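Local coordinates for protein cysteine synthase (Fusobacterium nucleatum subsp. nucleatum strain ATCC 25586, PDB 5XEM) that produces hydrogen sulfide by pyridoxal-phosphate-dependent beta-replacement chemistry involving L-cysteine and lanthionine, and probably also makes L-cysteine from O-acetyl-L-serine and sulfide, at residues A[183-188]-A[199-204]; A[155-160]-A[192-197]; A[33-38]-A[161-166]; A[44-49]-A[144-149]. All coordinates share one frame; numbering follows the deposited sequence.

Interaction 1: residues A[183-188]-A[199-204]; sequences GSFSGT and IKTFPV. With PLP (pyridoxal-5'-phosphate), chain D.
Phe185 on helix 183-195 lays one face of its phenyl ring against Pro203 of strand 200-206, and this pair carries most of the contact. Pro203 CB stands 3.9 Å from the centroid of the Phe185 ring and only 8° off its normal, which meets the criterion for a CH-pi interaction. Further along the same proline, CD lies 3.7 Å from Phe185 CZ, so the pyrrolidine covers the ring from its centre to its far end. The Phe185 side chain gets there by setting CG opposite the backbone N (chi1 166°), which sends the ring off the helix toward the strand. At its edge, near the ring plane, Phe185 CE1 meets Thr201 C at 3.7 Å, while Thr201 CB also borders that carbon. Thr201 OG1 has its polar partner elsewhere, in Lys193 NZ.

Helix and strand run antiparallel, their short axes at 170° and 8.8 Å apart, as expected in the beta-alpha-beta unit formed by strand 174-178, helix 183-195 and strand 200-206. One residue before Phe185, Ser184 serves the cofactor. Its OG, held between the backbone N and carbonyl carbon, is 2.8 Å from O1P of pyridoxal phosphate, and Ser184 N donates to the same O1P at 2.9 Å.

Apolar packing on the strand side and phosphate binding at the helix N-terminus thus divide the first turn between them. Two bonds grip one phosphate oxygen, and the helix end would probably stabilise its negative charge, while apolar contacts seat the same turn on the sheet.

Interaction 2: residues A[155-160]-A[192-197]; sequences AHYETT and LKEKLP
The Tyr157 ring and the Glu194 carboxylate stand almost perpendicular, their planes 85° apart, with the acid at the edge of the ring and near the ring plane. Lys191 makes a cation-pi contact with this ring, so the tyrosine meets an acid at its rim and a base through its pi system. A second flat group, the His156 imidazole, has Thr160 CB at its edge in plane, and His156 ND1 is hydrogen-bonded to Thr160 OG1 at 2.8 Å.

Across the contact, Tyr157 OH donates to Glu194 OE1 at 2.6 Å, using the syn lone pair of that oxygen. The tyrosine reaches out because CG is opposite its backbone N (chi1 177°), and Glu194 meets it with a chain extended beyond CG. Helix 151-167 widens into a pi-type turn at 156-160. Just before it, Ala155 O accepts from Thr159 N at 3.0 Å and from Thr159 OG1 at 2.7 Å, the two donors arriving from opposite faces of the carbonyl plane.

The short phenol-carboxylate bond is thus the one link between segments 155-160 and 192-197, at the protein surface; Lys191 NZ adds a bond to Tyr157 O. Glu194 ligates calcium in a structure of this protein, although none is bound to this chain; the phenol would probably favour the charged carboxylate.

Interaction 3: residues A[33-38]-A[161-166]; sequences YVKLEG and AEEILK
Strand 31-36 and helix 151-167 come closest in backbone at Lys35 and Ile164, whose CA atoms are 7.9 Å apart, a gap that side chains must span. Lys35 does most of the spanning. Its CG lies opposite the backbone N, and the chain is extended through chi3 and then turns at chi4 (68°), which swings NZ off the line of the methylenes. Along the way Lys35 CD packs on Ile164 CG1 at 3.6 Å, the two side chains meeting at a slant.

The turn delivers Lys35 NZ to Glu163 OE1 at 2.8 Å, a salt bridge with a hydrogen bond in it, formed on the anti lone pair of the oxygen, away from OE2. The two side chains cross at about a right angle, so the lysine arrives across the glutamate chain. A water also takes part: it accepts from Lys35 NZ at 2.9 Å and donates weakly to Glu163 O at 3.0 Å. Thr17 OG1 is a further hydrogen-bond partner of the ammonium.

Both charges are buried, and the surroundings answer for them. Glu163 OE1 also receives a salt bridge from Arg48 NH2, while OE2 is hydrogen-bonded to Asn16 N. Glu37 OE2 lies 4.8 Å from Glu163 OE1, and Arg48, bridged to both acids, probably offsets their repulsion.

Such a helix laid against the central sheet, here through the strand between 19-21 and 291-296, belongs to the larger sheet domain of fold-type II pyridoxal-phosphate enzymes, the cysteine synthase family among them.

Interaction 4: residues A[44-49]-A[144-149]; sequences STKDRI and PNQFTN. With 85F ((2R)-2-azanyl-3-[(2R)-2-azanyl-3-oxidanyl-3-oxidanylidene-propyl]sulfanyl-propanoic acid), chain C; PLP (pyridoxal-5'-phosphate), chain D; ACT (acetate ion), chain F.
Lys46 and Gln146 meet at the active site of this fold-type II enzyme, where Lys46 is the predicted Schiff-base lysine. It is not attached here: the cofactor carbon is instead joined to lanthionine.

Polar contacts come first. Lys46 NZ donates to Gln146 OE1 at 3.1 Å, nearly along the C=O axis (163°), the two side chains crossing at about a right angle. Thr77 OG1 is a second partner of that oxygen. Lys46 NZ also donates to O2P of pyridoxal phosphate at 2.8 Å, so the released amine is held between phosphate and amide. Gln146 NE2 in turn donates to the carboxylate oxygen O of lanthionine (85F) with an N-H...O angle of 157°, and it also donates to Ala72 O. The glutamine chain is extended beyond CG, which carries its amide from the loop into the pocket.

Apolar contacts are fewer. Ile49 CD1 rests on Gln146 CB at 3.8 Å, and Phe147 CE1 touches lanthionine CD at 3.7 Å with the ligand at the ring edge.

Bonds within each segment fix the frame. Ser44 OG accepts from Lys46 N at 2.9 Å, a capping bond in the turn that leads into the helix. In the loop, Asn149 ND2 donates to Pro144 O at 2.8 Å, on a lone pair in the carbonyl plane, with that oxygen only 5° out of the asparagine amide plane.

Overall arrangement
Interactions 1, 3 and 4 are buried, whereas interaction 2 lies at the surface, and their chemistry follows. Interaction 1 is apolar between helix and strand, with its polar bonds going to the cofactor; interaction 3 is a buried ion pair, interaction 4 is a polar ligand site, and interaction 2 rests on a single phenol-acid bond. Helix 183-195 serves interactions 1 and 2, helix 151-167 serves interactions 2 and 3, and interactions 1 and 3 reach the same mixed sheet. Interactions 1 and 4 do not touch, yet both bind the cofactor phosphate. Arg48, in segment 44-49 of interaction 4, joins that contact to the acids of interaction 3 and to Thr159 of interaction 2.

Interaction 1: residues A[183-188]-A[199-204]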
# COMPACT_ATOMS: atom_id res chain seq x y z
N GLY A 183 17.08 -10.93 9.84
CA GLY A 183 16.06 -11.94 10.10
C GLY A 183 15.35 -12.42 8.89
O GLY A 183 15.11 -13.63 8.74
N SER A 184 14.94 -11.52 8.00
CA SER A 184 14.26 -11.97 6.78
C SER A 184 15.21 -12.81 5.93
O SER A 184 14.80 -13.87 5.42
CB SER A 184 13.65 -10.81 5.98
OG SER A 184 14.62 -9.85 5.68
N PHE A 185 16.46 -12.36 5.76
CA PHE A 185 17.43 -13.18 5.06
C PHE A 185 17.58 -14.56 5.71
O PHE A 185 17.53 -15.62 5.04
CB PHE A 185 18.82 -12.52 5.00
CG PHE A 185 19.89 -13.49 4.58
CD1 PHE A 185 19.95 -13.92 3.25
CD2 PHE A 185 20.76 -14.03 5.49
CE1 PHE A 185 20.87 -14.86 2.86
CE2 PHE A 185 21.71 -14.99 5.09
CZ PHE A 185 21.74 -15.39 3.78
N SER A 186 17.84 -14.55 7.02
CA SER A 186 18.31 -15.77 7.69
C SER A 186 17.18 -16.79 7.85
O SER A 186 17.39 -17.96 7.65
CB SER A 186 18.96 -15.43 9.03
OG SER A 186 20.02 -14.48 8.84
N GLY A 187 15.97 -16.33 8.17
CA GLY A 187 14.86 -17.24 8.31
C GLY A 187 14.40 -17.82 6.98
O GLY A 187 14.13 -19.02 6.87
N THR A 188 14.34 -16.98 5.95
CA THR A 188 13.92 -17.46 4.65
C THR A 188 14.97 -18.40 4.07
O THR A 188 14.62 -19.47 3.57
CB THR A 188 13.66 -16.30 3.68
OG1 THR A 188 12.81 -15.33 4.33
CG2 THR A 188 12.99 -16.82 2.40
N ILE A 199 20.38 -24.46 -3.59
CA ILE A 199 20.01 -23.03 -3.71
C ILE A 199 21.15 -22.20 -3.12
O ILE A 199 21.74 -22.59 -2.09
CB ILE A 199 18.67 -22.72 -2.98
CG1 ILE A 199 18.13 -21.35 -3.39
CG2 ILE A 199 18.82 -22.80 -1.47
CD1 ILE A 199 16.83 -20.98 -2.71
N LYS A 200 21.47 -21.09 -3.79
CA LYS A 200 22.39 -20.08 -3.29
C LYS A 200 21.57 -18.95 -2.61
O LYS A 200 20.56 -18.50 -3.17
CB LYS A 200 23.25 -19.51 -4.42
CG LYS A 200 24.10 -20.55 -5.19
CD LYS A 200 25.14 -21.20 -4.31
CE LYS A 200 26.00 -22.21 -5.09
NZ LYS A 200 25.35 -23.56 -5.14
N THR A 201 21.99 -18.52 -1.43
CA THR A 201 21.30 -17.48 -0.66
C THR A 201 22.28 -16.37 -0.26
O THR A 201 23.35 -16.66 0.32
CB THR A 201 20.61 -18.07 0.58
OG1 THR A 201 21.58 -18.69 1.45
CG2 THR A 201 19.55 -19.12 0.18
N PHE A 202 21.93 -15.11 -0.60
CA PHE A 202 22.83 -13.99 -0.40
C PHE A 202 22.15 -12.82 0.33
O PHE A 202 21.12 -12.34 -0.15
CB PHE A 202 23.34 -13.44 -1.73
CG PHE A 202 23.99 -14.47 -2.62
CD1 PHE A 202 23.24 -15.18 -3.53
CD2 PHE A 202 25.36 -14.69 -2.56
CE1 PHE A 202 23.83 -16.12 -4.36
CE2 PHE A 202 25.96 -15.63 -3.40
CZ PHE A 202 25.20 -16.33 -4.30
N PRO A 203 22.76 -12.34 1.44
CA PRO A 203 22.39 -11.09 2.06
C PRO A 203 23.02 -9.92 1.32
O PRO A 203 24.09 -10.07 0.68
CB PRO A 203 22.97 -11.23 3.46
CG PRO A 203 24.25 -11.98 3.25
CD PRO A 203 23.97 -12.90 2.09
N VAL A 204 22.37 -8.74 1.40
CA VAL A 204 22.90 -7.52 0.85
C VAL A 204 23.05 -6.53 2.01
O VAL A 204 22.20 -6.47 2.90
CB VAL A 204 21.98 -6.89 -0.23
CG1 VAL A 204 22.71 -5.70 -0.88
CG2 VAL A 204 21.51 -7.93 -1.26
N1 PLP D . 14.43 -2.95 4.19
C2 PLP D . 13.63 -2.19 4.97
C2A PLP D . 12.77 -1.10 4.34
C3 PLP D . 13.56 -2.41 6.36
O3 PLP D . 12.73 -1.64 7.12
C4 PLP D . 14.33 -3.40 6.95
C4A PLP D . 14.29 -3.66 8.44
C5 PLP D . 15.15 -4.17 6.11
C6 PLP D . 15.16 -3.92 4.74
C5A PLP D . 16.03 -5.29 6.62
O4P PLP D . 15.20 -6.43 7.04
P PLP D . 15.64 -7.47 8.21
O1P PLP D . 14.77 -8.59 8.19
O2P PLP D . 15.61 -6.66 9.41
O3P PLP D . 17.06 -7.77 7.89

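Interaction 2: residues A[155-160]-A[192-197]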
# COMPACT_ATOMS: atom_id res chain seq x y z
N ALA A 155 9.34 -16.40 11.66
CA ALA A 155 8.18 -15.97 10.90
C ALA A 155 8.42 -16.18 9.40
O ALA A 155 7.57 -16.73 8.71
CB ALA A 155 7.86 -14.49 11.20
N HIS A 156 9.63 -15.85 8.95
CA HIS A 156 10.02 -15.96 7.53
C HIS A 156 10.31 -17.41 7.16
O HIS A 156 10.04 -17.84 6.04
CB HIS A 156 11.23 -15.10 7.26
CG HIS A 156 10.97 -13.61 7.45
ND1 HIS A 156 10.16 -12.91 6.63
CD2 HIS A 156 11.42 -12.72 8.42
CE1 HIS A 156 10.10 -11.61 7.06
NE2 HIS A 156 10.90 -11.50 8.14
N TYR A 157 10.90 -18.14 8.10
CA TYR A 157 11.11 -19.59 7.91
C TYR A 157 9.78 -20.30 7.65
O TYR A 157 9.70 -21.17 6.77
CB TYR A 157 11.79 -20.13 9.15
CG TYR A 157 12.03 -21.62 9.19
CD1 TYR A 157 13.21 -22.16 8.70
CD2 TYR A 157 11.11 -22.47 9.82
CE1 TYR A 157 13.46 -23.53 8.77
CE2 TYR A 157 11.34 -23.84 9.89
CZ TYR A 157 12.52 -24.36 9.38
OH TYR A 157 12.77 -25.71 9.45
N GLU A 158 8.75 -19.90 8.40
CA GLU A 158 7.41 -20.51 8.35
C GLU A 158 6.49 -20.06 7.23
O GLU A 158 5.65 -20.85 6.79
CB GLU A 158 6.69 -20.30 9.69
CG GLU A 158 7.38 -21.11 10.78
CD GLU A 158 6.81 -20.88 12.15
OE1 GLU A 158 5.86 -20.08 12.30
OE2 GLU A 158 7.33 -21.50 13.11
N THR A 159 6.61 -18.82 6.80
CA THR A 159 5.62 -18.27 5.87
C THR A 159 6.30 -17.79 4.62
O THR A 159 6.10 -18.40 3.58
CB THR A 159 4.75 -17.19 6.55
OG1 THR A 159 5.57 -16.10 6.97
CG2 THR A 159 4.04 -17.84 7.78
N THR A 160 7.19 -16.79 4.74
CA THR A 160 7.84 -16.19 3.55
C THR A 160 8.47 -17.22 2.61
O THR A 160 8.21 -17.25 1.38
CB THR A 160 8.91 -15.17 3.99
OG1 THR A 160 8.35 -14.28 4.97
CG2 THR A 160 9.40 -14.33 2.81
N LEU A 192 14.68 -22.41 2.82
CA LEU A 192 14.93 -22.70 1.42
C LEU A 192 16.06 -23.74 1.25
O LEU A 192 15.95 -24.65 0.43
CB LEU A 192 15.27 -21.43 0.65
CG LEU A 192 14.14 -20.39 0.46
CD1 LEU A 192 14.67 -19.18 -0.32
CD2 LEU A 192 12.91 -21.01 -0.18
N LYS A 193 17.13 -23.59 2.03
CA LYS A 193 18.27 -24.49 1.97
C LYS A 193 17.95 -25.87 2.56
O LYS A 193 18.56 -26.87 2.15
CB LYS A 193 19.50 -23.88 2.65
CG LYS A 193 20.26 -22.97 1.71
CD LYS A 193 21.53 -22.38 2.30
CE LYS A 193 22.37 -21.81 1.16
NZ LYS A 193 23.56 -20.99 1.52
N GLU A 194 17.00 -25.94 3.48
CA GLU A 194 16.52 -27.24 3.96
C GLU A 194 15.79 -28.02 2.86
O GLU A 194 15.98 -29.23 2.74
CB GLU A 194 15.64 -27.11 5.18
CG GLU A 194 16.43 -26.86 6.43
CD GLU A 194 15.59 -26.48 7.62
OE1 GLU A 194 14.34 -26.45 7.53
OE2 GLU A 194 16.18 -26.23 8.69
N LYS A 195 14.98 -27.32 2.06
CA LYS A 195 14.18 -27.96 1.01
C LYS A 195 14.91 -28.07 -0.33
O LYS A 195 14.62 -28.97 -1.11
CB LYS A 195 12.88 -27.19 0.78
CG LYS A 195 11.98 -27.05 2.00
CD LYS A 195 11.50 -28.40 2.53
CE LYS A 195 10.17 -28.29 3.25
NZ LYS A 195 9.70 -29.62 3.75
N LEU A 196 15.83 -27.14 -0.60
CA LEU A 196 16.59 -27.08 -1.83
C LEU A 196 18.08 -26.93 -1.49
O LEU A 196 18.59 -25.81 -1.35
CB LEU A 196 16.13 -25.89 -2.70
CG LEU A 196 14.63 -25.80 -3.01
CD1 LEU A 196 14.30 -24.46 -3.68
CD2 LEU A 196 14.19 -26.95 -3.89
N PRO A 197 18.81 -28.05 -1.38
CA PRO A 197 20.20 -27.96 -0.92
C PRO A 197 21.19 -27.30 -1.90
O PRO A 197 22.28 -26.91 -1.47
CB PRO A 197 20.58 -29.42 -0.68
CG PRO A 197 19.74 -30.18 -1.67
CD PRO A 197 18.41 -29.44 -1.69

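Interaction 3: residues A[33-38]-A[161-166]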
# COMPACT_ATOMS: atom_id res chain seq x y z
N TYR A 33 12.33 -12.71 -10.05
CA TYR A 33 11.00 -12.54 -9.46
C TYR A 33 11.15 -11.70 -8.20
O TYR A 33 12.05 -11.97 -7.40
CB TYR A 33 10.43 -13.90 -9.06
CG TYR A 33 10.19 -14.81 -10.23
CD1 TYR A 33 8.99 -14.77 -10.94
CD2 TYR A 33 11.16 -15.73 -10.64
CE1 TYR A 33 8.77 -15.59 -12.03
CE2 TYR A 33 10.94 -16.57 -11.72
CZ TYR A 33 9.75 -16.49 -12.41
OH TYR A 33 9.53 -17.32 -13.48
N VAL A 34 10.28 -10.72 -8.01
CA VAL A 34 10.34 -9.87 -6.83
C VAL A 34 9.16 -10.24 -5.95
O VAL A 34 8.02 -10.28 -6.40
CB VAL A 34 10.31 -8.38 -7.22
CG1 VAL A 34 10.33 -7.47 -6.00
CG2 VAL A 34 11.48 -8.05 -8.16
N LYS A 35 9.45 -10.54 -4.69
CA LYS A 35 8.40 -10.86 -3.73
C LYS A 35 8.03 -9.54 -3.04
O LYS A 35 8.87 -8.93 -2.38
CB LYS A 35 8.85 -11.90 -2.73
CG LYS A 35 7.68 -12.34 -1.83
CD LYS A 35 7.87 -13.68 -1.19
CE LYS A 35 6.74 -14.08 -0.26
NZ LYS A 35 5.45 -14.34 -0.96
N LEU A 36 6.80 -9.09 -3.28
CA LEU A 36 6.39 -7.72 -2.92
C LEU A 36 5.83 -7.66 -1.52
O LEU A 36 4.63 -7.77 -1.32
CB LEU A 36 5.39 -7.18 -3.92
CG LEU A 36 5.89 -7.03 -5.38
CD1 LEU A 36 4.71 -6.64 -6.31
CD2 LEU A 36 7.02 -6.01 -5.45
N GLU A 37 6.70 -7.50 -0.52
CA GLU A 37 6.25 -7.45 0.87
C GLU A 37 5.57 -6.12 1.20
O GLU A 37 4.94 -5.96 2.24
CB GLU A 37 7.39 -7.75 1.82
CG GLU A 37 7.92 -9.16 1.64
CD GLU A 37 6.96 -10.18 2.20
OE1 GLU A 37 6.61 -10.07 3.39
OE2 GLU A 37 6.55 -11.10 1.45
N GLY A 38 5.67 -5.16 0.29
CA GLY A 38 4.86 -3.97 0.37
C GLY A 38 3.37 -4.21 0.24
O GLY A 38 2.60 -3.33 0.56
N ALA A 161 9.31 -18.06 3.19
CA ALA A 161 10.00 -19.13 2.42
C ALA A 161 9.03 -20.14 1.79
O ALA A 161 9.24 -20.54 0.64
CB ALA A 161 11.01 -19.86 3.29
N GLU A 162 8.01 -20.52 2.52
CA GLU A 162 7.01 -21.47 2.01
C GLU A 162 6.24 -20.90 0.83
O GLU A 162 5.92 -21.64 -0.11
CB GLU A 162 6.06 -21.95 3.11
CG GLU A 162 6.72 -22.81 4.18
CD GLU A 162 7.19 -24.20 3.71
OE1 GLU A 162 6.91 -24.60 2.56
OE2 GLU A 162 7.87 -24.89 4.50
N GLU A 163 5.94 -19.60 0.87
CA GLU A 163 5.24 -18.96 -0.21
C GLU A 163 6.09 -18.90 -1.46
O GLU A 163 5.57 -19.08 -2.55
CB GLU A 163 4.78 -17.56 0.21
CG GLU A 163 3.82 -17.57 1.40
CD GLU A 163 3.62 -16.18 1.98
OE1 GLU A 163 4.00 -15.21 1.30
OE2 GLU A 163 3.10 -16.06 3.11
N ILE A 164 7.38 -18.66 -1.30
CA ILE A 164 8.33 -18.65 -2.41
C ILE A 164 8.40 -20.05 -3.04
O ILE A 164 8.29 -20.19 -4.26
CB ILE A 164 9.73 -18.21 -1.93
CG1 ILE A 164 9.72 -16.71 -1.58
CG2 ILE A 164 10.78 -18.50 -2.99
CD1 ILE A 164 10.99 -16.29 -0.82
N LEU A 165 8.53 -21.07 -2.19
CA LEU A 165 8.60 -22.47 -2.66
C LEU A 165 7.32 -22.83 -3.40
O LEU A 165 7.36 -23.42 -4.51
CB LEU A 165 8.86 -23.43 -1.49
CG LEU A 165 10.25 -23.33 -0.86
CD1 LEU A 165 10.33 -24.14 0.42
CD2 LEU A 165 11.32 -23.77 -1.86
N LYS A 166 6.18 -22.44 -2.84
CA LYS A 166 4.88 -22.82 -3.41
C LYS A 166 4.68 -22.13 -4.73
O LYS A 166 4.28 -22.77 -5.71
CB LYS A 166 3.72 -22.47 -2.46
CG LYS A 166 2.32 -22.88 -2.97
CD LYS A 166 1.20 -22.45 -2.02
CE LYS A 166 0.82 -20.98 -2.17
NZ LYS A 166 1.76 -20.01 -1.53
O HOH W 1 5.70 -16.15 -3.27

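Interaction 4: residues A[44-49]-A[144-149]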
# COMPACT_ATOMS: atom_id res chain seq x y z
N SER A 44 5.08 -3.40 4.75
CA SER A 44 6.40 -4.05 4.79
C SER A 44 6.32 -5.48 5.29
O SER A 44 5.31 -5.90 5.90
CB SER A 44 7.38 -3.27 5.67
OG SER A 44 7.32 -3.71 7.03
N THR A 45 7.43 -6.20 5.07
CA THR A 45 7.58 -7.55 5.55
C THR A 45 7.51 -7.63 7.06
O THR A 45 7.26 -8.72 7.61
CB THR A 45 8.92 -8.17 5.05
OG1 THR A 45 8.80 -9.58 4.96
CG2 THR A 45 10.12 -7.80 5.96
N LYS A 46 7.73 -6.51 7.75
CA LYS A 46 7.80 -6.50 9.22
C LYS A 46 6.47 -6.79 9.87
O LYS A 46 6.45 -7.26 11.02
CB LYS A 46 8.43 -5.20 9.75
CG LYS A 46 9.86 -4.96 9.27
CD LYS A 46 10.78 -6.13 9.58
CE LYS A 46 12.22 -5.68 9.78
NZ LYS A 46 13.08 -6.61 10.57
N ASP A 47 5.37 -6.63 9.12
CA ASP A 47 4.08 -7.08 9.61
C ASP A 47 4.20 -8.57 10.06
O ASP A 47 3.57 -8.98 11.07
CB ASP A 47 3.04 -7.06 8.48
CG ASP A 47 2.52 -5.69 8.14
OD1 ASP A 47 3.07 -4.68 8.63
OD2 ASP A 47 1.53 -5.64 7.34
N ARG A 48 4.93 -9.38 9.30
CA ARG A 48 5.06 -10.82 9.62
C ARG A 48 5.72 -11.05 10.98
O ARG A 48 5.25 -11.90 11.78
CB ARG A 48 5.87 -11.59 8.58
CG ARG A 48 5.27 -11.65 7.20
CD ARG A 48 6.25 -12.25 6.23
NE ARG A 48 5.83 -12.22 4.85
CZ ARG A 48 5.16 -13.17 4.19
NH1 ARG A 48 4.71 -14.26 4.82
NH2 ARG A 48 4.87 -12.99 2.92
N ILE A 49 6.78 -10.30 11.26
CA ILE A 49 7.51 -10.45 12.53
C ILE A 49 6.80 -9.78 13.69
O ILE A 49 6.83 -10.30 14.82
CB ILE A 49 9.03 -10.06 12.44
CG1 ILE A 49 9.32 -8.55 12.50
CG2 ILE A 49 9.68 -10.76 11.25
CD1 ILE A 49 10.80 -8.24 12.81
N PRO A 144 9.60 -6.60 22.15
CA PRO A 144 9.70 -7.68 21.17
C PRO A 144 11.16 -8.00 20.82
O PRO A 144 11.55 -9.17 20.69
CB PRO A 144 8.94 -7.13 19.95
CG PRO A 144 7.97 -6.17 20.54
CD PRO A 144 8.60 -5.59 21.76
N ASN A 145 11.96 -6.95 20.72
CA ASN A 145 13.36 -7.03 20.29
C ASN A 145 13.62 -7.82 19.01
O ASN A 145 14.15 -8.92 19.01
CB ASN A 145 14.28 -7.49 21.39
CG ASN A 145 15.73 -7.02 21.17
OD1 ASN A 145 16.16 -6.87 20.02
ND2 ASN A 145 16.46 -6.71 22.25
N GLN A 146 13.30 -7.19 17.88
CA GLN A 146 13.58 -7.80 16.59
C GLN A 146 15.05 -8.23 16.40
O GLN A 146 15.34 -9.10 15.58
CB GLN A 146 13.20 -6.85 15.46
CG GLN A 146 13.93 -5.52 15.49
CD GLN A 146 13.45 -4.60 14.39
OE1 GLN A 146 13.11 -5.04 13.30
NE2 GLN A 146 13.40 -3.32 14.70
N PHE A 147 15.97 -7.60 17.13
CA PHE A 147 17.39 -7.92 16.99
C PHE A 147 17.79 -9.28 17.57
O PHE A 147 18.76 -9.88 17.10
CB PHE A 147 18.24 -6.80 17.59
CG PHE A 147 17.93 -5.48 16.99
CD1 PHE A 147 18.46 -5.15 15.76
CD2 PHE A 147 17.05 -4.59 17.61
CE1 PHE A 147 18.13 -3.94 15.16
CE2 PHE A 147 16.71 -3.39 16.99
CZ PHE A 147 17.27 -3.07 15.78
N THR A 148 17.05 -9.74 18.57
CA THR A 148 17.39 -10.96 19.32
C THR A 148 16.29 -12.02 19.32
O THR A 148 16.54 -13.18 19.63
CB THR A 148 17.70 -10.58 20.77
OG1 THR A 148 16.50 -10.12 21.42
CG2 THR A 148 18.74 -9.46 20.80
N ASN A 149 15.06 -11.63 18.95
CA ASN A 149 13.91 -12.53 19.07
C ASN A 149 13.88 -13.52 17.93
O ASN A 149 13.72 -13.14 16.77
CB ASN A 149 12.63 -11.68 19.10
CG ASN A 149 11.39 -12.45 19.55
OD1 ASN A 149 11.24 -13.63 19.29
ND2 ASN A 149 10.48 -11.75 20.23
N 85F C . 14.15 -2.58 9.19
CA 85F C . 14.16 -2.68 10.67
CB 85F C . 15.51 -2.16 11.23
SG 85F C . 16.89 -3.23 10.90
CD 85F C . 18.31 -2.50 11.74
CE 85F C . 18.69 -1.07 11.27
NZ2 85F C . 18.80 -1.00 9.80
CZ1 85F C . 20.07 -0.73 11.89
OH1 85F C . 20.62 0.33 11.45
OH2 85F C . 20.59 -1.48 12.76
C 85F C . 13.02 -1.90 11.28
OXT 85F C . 12.02 -1.71 10.56
O 85F C . 13.13 -1.55 12.48
N1 PLP D . 14.43 -2.95 4.19
C2 PLP D . 13.63 -2.19 4.97
C2A PLP D . 12.77 -1.10 4.34
C3 PLP D . 13.56 -2.41 6.36
O3 PLP D . 12.73 -1.64 7.12
C4 PLP D . 14.33 -3.40 6.95
C4A PLP D . 14.29 -3.66 8.44
C5 PLP D . 15.15 -4.17 6.11
C6 PLP D . 15.16 -3.92 4.74
C5A PLP D . 16.03 -5.29 6.62
O4P PLP D . 15.20 -6.43 7.04
P PLP D . 15.64 -7.47 8.21
O1P PLP D . 14.77 -8.59 8.19
O2P PLP D . 15.61 -6.66 9.41
O3P PLP D . 17.06 -7.77 7.89
C ACT F . 15.51 -5.28 25.59
O ACT F . 15.41 -6.38 25.04
OXT ACT F . 14.86 -5.02 26.61
CH3 ACT F . 16.43 -4.27 24.98